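Local coordinates for protein peptide chain release factor RF2 (Thermus thermophilus, PDB 2IHR) that directs termination of translation at UGA and UAA stop codons, binding the ribosome and releasing the finished peptide through its GGQ motif, at residues A[137-149]-A[335-347]. Sequence-based numbering, arbitrary orientation.
Sequences LRMYTRFAERQGF and NVLDGDLMDLIWA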
loop_
_atom_site.group_PDB
_atom_site.type_symbol
_atom_site.label_atom_id
_atom_site.label_comp_id
_atom_site.label_asym_id
_atom_site.label_seq_id
_atom_site.Cartn_x
_atom_site.Cartn_y
_atom_site.Cartn_z
ATOM N N LEU A 137 -13.358 6.153 -0.148
ATOM C CA LEU A 137 -12.626 6.987 0.829
ATOM C C LEU A 137 -12.961 6.545 2.254
ATOM O O LEU A 137 -12.096 6.441 3.103
ATOM C CB LEU A 137 -13.018 8.475 0.711
ATOM C CG LEU A 137 -12.033 9.632 1.112
ATOM C CD1 LEU A 137 -12.814 10.768 1.747
ATOM C CD2 LEU A 137 -10.949 9.175 2.031
ATOM N N ARG A 138 -14.242 6.324 2.503
ATOM C CA ARG A 138 -14.727 5.870 3.790
ATOM C C ARG A 138 -14.168 4.436 4.013
ATOM O O ARG A 138 -13.747 4.048 5.135
ATOM C CB ARG A 138 -16.243 5.864 3.722
ATOM C CG ARG A 138 -16.976 6.228 4.997
ATOM C CD ARG A 138 -17.723 7.536 4.799
ATOM N NE ARG A 138 -18.721 7.405 3.749
ATOM C CZ ARG A 138 -19.543 8.372 3.358
ATOM N NH1 ARG A 138 -19.499 9.575 3.931
ATOM N NH2 ARG A 138 -20.410 8.127 2.386
ATOM N N MET A 139 -14.140 3.644 2.939
ATOM C CA MET A 139 -13.643 2.305 3.076
ATOM C C MET A 139 -12.210 2.321 3.521
ATOM O O MET A 139 -11.855 1.678 4.507
ATOM C CB MET A 139 -13.765 1.560 1.774
ATOM C CG MET A 139 -13.269 0.125 1.779
ATOM S SD MET A 139 -13.539 -0.685 0.178
ATOM C CE MET A 139 -12.275 -0.072 -0.632
ATOM N N TYR A 140 -11.367 3.049 2.809
ATOM C CA TYR A 140 -9.954 3.105 3.183
ATOM C C TYR A 140 -9.727 3.835 4.514
ATOM O O TYR A 140 -8.786 3.563 5.239
ATOM C CB TYR A 140 -9.162 3.773 2.050
ATOM C CG TYR A 140 -9.129 2.938 0.800
ATOM C CD1 TYR A 140 -8.634 1.656 0.832
ATOM C CD2 TYR A 140 -9.666 3.400 -0.400
ATOM C CE1 TYR A 140 -8.684 0.836 -0.265
ATOM C CE2 TYR A 140 -9.704 2.581 -1.533
ATOM C CZ TYR A 140 -9.223 1.296 -1.451
ATOM O OH TYR A 140 -9.332 0.422 -2.525
ATOM N N THR A 141 -10.601 4.768 4.848
ATOM C CA THR A 141 -10.423 5.483 6.093
ATOM C C THR A 141 -10.771 4.511 7.205
ATOM O O THR A 141 -10.056 4.418 8.182
ATOM C CB THR A 141 -11.317 6.727 6.142
ATOM O OG1 THR A 141 -10.789 7.714 5.253
ATOM C CG2 THR A 141 -11.311 7.325 7.499
ATOM N N ARG A 142 -11.865 3.769 7.046
ATOM C CA ARG A 142 -12.227 2.778 8.062
ATOM C C ARG A 142 -11.136 1.710 8.109
ATOM O O ARG A 142 -10.846 1.154 9.175
ATOM C CB ARG A 142 -13.584 2.082 7.766
ATOM C CG ARG A 142 -14.842 2.900 7.994
ATOM C CD ARG A 142 -15.145 3.043 9.515
ATOM N NE ARG A 142 -15.546 1.779 10.116
ATOM C CZ ARG A 142 -14.763 1.033 10.886
ATOM N NH1 ARG A 142 -13.535 1.466 11.173
ATOM N NH2 ARG A 142 -15.161 -0.198 11.276
ATOM N N PHE A 143 -10.542 1.409 6.958
ATOM C CA PHE A 143 -9.500 0.386 6.913
ATOM C C PHE A 143 -8.335 0.801 7.788
ATOM O O PHE A 143 -7.822 0.017 8.584
ATOM C CB PHE A 143 -8.980 0.182 5.499
ATOM C CG PHE A 143 -7.721 -0.624 5.448
ATOM C CD1 PHE A 143 -7.733 -1.986 5.769
ATOM C CD2 PHE A 143 -6.509 -0.019 5.160
ATOM C CE1 PHE A 143 -6.548 -2.737 5.818
ATOM C CE2 PHE A 143 -5.302 -0.755 5.202
ATOM C CZ PHE A 143 -5.330 -2.116 5.538
ATOM N N ALA A 144 -7.915 2.044 7.624
ATOM C CA ALA A 144 -6.808 2.577 8.399
ATOM C C ALA A 144 -7.190 2.529 9.883
ATOM O O ALA A 144 -6.454 2.030 10.724
ATOM C CB ALA A 144 -6.533 4.014 7.957
ATOM N N GLU A 145 -8.365 3.060 10.163
ATOM C CA GLU A 145 -8.959 3.114 11.487
ATOM C C GLU A 145 -8.699 1.797 12.223
ATOM O O GLU A 145 -8.021 1.774 13.244
ATOM C CB GLU A 145 -10.470 3.332 11.304
ATOM C CG GLU A 145 -11.232 4.099 12.363
ATOM C CD GLU A 145 -12.532 4.721 11.789
ATOM O OE1 GLU A 145 -12.439 5.612 10.883
ATOM O OE2 GLU A 145 -13.641 4.315 12.238
ATOM N N ARG A 146 -9.231 0.705 11.681
ATOM C CA ARG A 146 -9.100 -0.610 12.283
ATOM C C ARG A 146 -7.727 -1.262 12.189
ATOM O O ARG A 146 -7.528 -2.417 12.582
ATOM C CB ARG A 146 -10.187 -1.559 11.730
ATOM C CG ARG A 146 -10.250 -1.730 10.204
ATOM C CD ARG A 146 -11.255 -2.829 9.780
ATOM N NE ARG A 146 -12.666 -2.403 9.774
ATOM C CZ ARG A 146 -13.691 -3.260 9.876
ATOM N NH1 ARG A 146 -13.462 -4.564 10.000
ATOM N NH2 ARG A 146 -14.951 -2.842 9.816
ATOM N N GLN A 147 -6.749 -0.519 11.719
ATOM C CA GLN A 147 -5.436 -1.117 11.604
ATOM C C GLN A 147 -4.420 -0.380 12.480
ATOM O O GLN A 147 -3.265 -0.780 12.602
ATOM C CB GLN A 147 -5.024 -1.099 10.132
ATOM C CG GLN A 147 -4.259 -2.312 9.713
ATOM C CD GLN A 147 -5.147 -3.511 9.599
ATOM O OE1 GLN A 147 -4.683 -4.652 9.440
ATOM N NE2 GLN A 147 -6.452 -3.265 9.665
ATOM N N GLY A 148 -4.878 0.693 13.106
ATOM C CA GLY A 148 -4.004 1.486 13.937
ATOM C C GLY A 148 -3.117 2.389 13.103
ATOM O O GLY A 148 -1.931 2.529 13.378
ATOM N N PHE A 149 -3.681 2.989 12.064
ATOM C CA PHE A 149 -2.914 3.892 11.222
ATOM C C PHE A 149 -3.575 5.247 11.349
ATOM O O PHE A 149 -4.768 5.340 11.604
ATOM C CB PHE A 149 -2.931 3.478 9.744
ATOM C CG PHE A 149 -2.304 2.139 9.455
ATOM C CD1 PHE A 149 -1.441 1.526 10.370
ATOM C CD2 PHE A 149 -2.513 1.523 8.211
ATOM C CE1 PHE A 149 -0.769 0.306 10.039
ATOM C CE2 PHE A 149 -1.861 0.315 7.865
ATOM C CZ PHE A 149 -0.984 -0.296 8.773
ATOM N N ASN A 335 -19.216 -5.453 4.729
ATOM C CA ASN A 335 -18.058 -5.479 5.615
ATOM C C ASN A 335 -16.823 -4.965 4.927
ATOM O O ASN A 335 -16.003 -4.268 5.533
ATOM C CB ASN A 335 -17.756 -6.897 6.090
ATOM C CG ASN A 335 -18.825 -7.448 6.959
ATOM O OD1 ASN A 335 -19.331 -6.753 7.841
ATOM N ND2 ASN A 335 -19.169 -8.703 6.744
ATOM N N VAL A 336 -16.669 -5.383 3.666
ATOM C CA VAL A 336 -15.540 -4.976 2.834
ATOM C C VAL A 336 -15.596 -3.468 2.873
ATOM O O VAL A 336 -14.594 -2.769 3.123
ATOM C CB VAL A 336 -15.745 -5.430 1.324
ATOM C CG1 VAL A 336 -14.849 -4.610 0.397
ATOM C CG2 VAL A 336 -15.426 -6.867 1.148
ATOM N N LEU A 337 -16.804 -2.973 2.613
ATOM C CA LEU A 337 -16.993 -1.548 2.531
ATOM C C LEU A 337 -16.817 -0.770 3.831
ATOM O O LEU A 337 -16.781 0.463 3.834
ATOM C CB LEU A 337 -18.349 -1.261 1.873
ATOM C CG LEU A 337 -18.359 -1.276 0.297
ATOM C CD1 LEU A 337 -19.728 -1.039 -0.218
ATOM C CD2 LEU A 337 -17.488 -0.196 -0.248
ATOM N N ASP A 338 -16.632 -1.477 4.929
ATOM C CA ASP A 338 -16.495 -0.811 6.179
ATOM C C ASP A 338 -15.073 -0.950 6.753
ATOM O O ASP A 338 -14.812 -0.642 7.923
ATOM C CB ASP A 338 -17.577 -1.397 7.065
ATOM C CG ASP A 338 -17.521 -0.907 8.475
ATOM O OD1 ASP A 338 -17.754 0.296 8.765
ATOM O OD2 ASP A 338 -17.240 -1.782 9.281
ATOM N N GLY A 339 -14.155 -1.428 5.912
ATOM C CA GLY A 339 -12.785 -1.552 6.306
ATOM C C GLY A 339 -12.193 -2.941 6.279
ATOM O O GLY A 339 -10.965 -3.124 6.094
ATOM N N ASP A 340 -13.020 -3.954 6.468
ATOM C CA ASP A 340 -12.448 -5.296 6.512
ATOM C C ASP A 340 -11.860 -5.728 5.142
ATOM O O ASP A 340 -12.524 -6.423 4.351
ATOM C CB ASP A 340 -13.544 -6.224 7.027
ATOM C CG ASP A 340 -13.197 -7.705 6.920
ATOM O OD1 ASP A 340 -11.979 -8.065 7.057
ATOM O OD2 ASP A 340 -14.170 -8.496 6.714
ATOM N N LEU A 341 -10.600 -5.360 4.899
ATOM C CA LEU A 341 -9.916 -5.656 3.638
ATOM C C LEU A 341 -8.786 -6.684 3.594
ATOM O O LEU A 341 -8.354 -7.123 2.502
ATOM C CB LEU A 341 -9.309 -4.372 3.100
ATOM C CG LEU A 341 -10.212 -3.190 2.876
ATOM C CD1 LEU A 341 -9.369 -1.967 2.389
ATOM C CD2 LEU A 341 -11.299 -3.626 1.946
ATOM N N MET A 342 -8.290 -7.076 4.752
ATOM C CA MET A 342 -7.148 -7.951 4.766
ATOM C C MET A 342 -7.089 -9.128 3.833
ATOM O O MET A 342 -6.055 -9.385 3.226
ATOM C CB MET A 342 -6.878 -8.412 6.194
ATOM C CG MET A 342 -6.349 -7.303 7.089
ATOM S SD MET A 342 -4.946 -6.366 6.383
ATOM C CE MET A 342 -3.886 -7.646 5.753
ATOM N N ASP A 343 -8.171 -9.864 3.700
ATOM C CA ASP A 343 -8.121 -11.052 2.859
ATOM C C ASP A 343 -8.027 -10.724 1.383
ATOM O O ASP A 343 -7.515 -11.528 0.592
ATOM C CB ASP A 343 -9.315 -11.978 3.176
ATOM C CG ASP A 343 -10.678 -11.426 2.717
ATOM O OD1 ASP A 343 -10.892 -10.189 2.631
ATOM O OD2 ASP A 343 -11.572 -12.278 2.454
ATOM N N LEU A 344 -8.498 -9.533 1.019
ATOM C CA LEU A 344 -8.448 -9.079 -0.358
ATOM C C LEU A 344 -7.038 -8.596 -0.639
ATOM O O LEU A 344 -6.520 -8.726 -1.753
ATOM C CB LEU A 344 -9.477 -7.953 -0.580
ATOM C CG LEU A 344 -10.921 -8.431 -0.880
ATOM C CD1 LEU A 344 -11.873 -7.276 -0.701
ATOM C CD2 LEU A 344 -10.986 -9.040 -2.330
ATOM N N ILE A 345 -6.406 -8.049 0.387
ATOM C CA ILE A 345 -5.044 -7.568 0.253
ATOM C C ILE A 345 -4.034 -8.714 0.110
ATOM O O ILE A 345 -3.363 -8.819 -0.926
ATOM C CB ILE A 345 -4.675 -6.694 1.447
ATOM C CG1 ILE A 345 -5.459 -5.363 1.375
ATOM C CG2 ILE A 345 -3.148 -6.443 1.466
ATOM C CD1 ILE A 345 -5.221 -4.482 2.640
ATOM N N TRP A 346 -3.916 -9.579 1.125
ATOM C CA TRP A 346 -2.976 -10.703 1.030
ATOM C C TRP A 346 -3.073 -11.354 -0.329
ATOM O O TRP A 346 -2.083 -11.682 -0.951
ATOM C CB TRP A 346 -3.271 -11.770 2.071
ATOM C CG TRP A 346 -2.919 -11.333 3.432
ATOM C CD1 TRP A 346 -3.746 -11.321 4.553
ATOM C CD2 TRP A 346 -1.706 -10.681 3.821
ATOM N NE1 TRP A 346 -3.113 -10.679 5.589
ATOM C CE2 TRP A 346 -1.865 -10.274 5.178
ATOM C CE3 TRP A 346 -0.502 -10.393 3.159
ATOM C CZ2 TRP A 346 -0.868 -9.588 5.881
ATOM C CZ3 TRP A 346 0.502 -9.698 3.864
ATOM C CH2 TRP A 346 0.303 -9.307 5.214
ATOM N N ALA A 347 -4.291 -11.534 -0.790
ATOM C CA ALA A 347 -4.505 -12.186 -2.063
ATOM C C ALA A 347 -3.956 -11.377 -3.190
ATOM O O ALA A 347 -3.520 -11.932 -4.171
ATOM C CB ALA A 347 -5.999 -12.446 -2.284
#
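A Schellman turn that closes helix 333-336 lies against helix 127-145, and Gly-339, its C-prime residue, is where the two backbones come nearest. Its CA is 3.9 Å from the CA of Phe-143. Its phi is positive, and a CB would run into NE of Arg-146, so both backbone and packing favour glycine. Just before it, Asp-338 is shared by two arginines. Arg-142 grips the Asp-338 carboxylate side-on: NE donates to OD1 at 3.0 Å and NH2 to OD2 at 3.3 Å. The two planes stand 69° apart, and both nitrogens approach from above the carboxylate plane. Bends at chi2 (-75°) and chi3 (-69°) fold the Arg-142 chain back, placing one guanidinium face on the Asp-338 carbonyl oxygen. NH1 of Arg-142 turns to Glu-145 and forms a second salt bridge. NH2 of Arg-146 forms a salt bridge to OD2 of Asp-338 at 2.6 Å, with that oxygen near the plane of the Arg-146 guanidinium, and makes a weak bond to the carbonyl O of Asp-338. The Arg-146 guanidinium lies with one face over the backbone N of Asp-340. A leucine in place of Arg-142 would probably leave the Asp-338 carboxylate with Arg-146 as its one arginine partner in this contact and strip Glu-145 of its partner here. Beyond Asp-340, whose carboxylate pairs with Arg-330, the contact with helix 127-145 turns apolar. Leu-341 CD1 sits 3.7 Å from CG of Phe-143, and its CD2 faces SD of Met-139. CD1 of Ile-345 reaches CZ of the Phe-143 ring. The sulfur of Met-342 lies at the edge of this ring, 5.3 Å from its centroid, as a Met-aromatic contact. Leu-180 of helix 176-180 also touches Phe-143, while Tyr-314 of strand 312-315 touches both Met-139 and Val-336, placing this contact beside the mixed sheet.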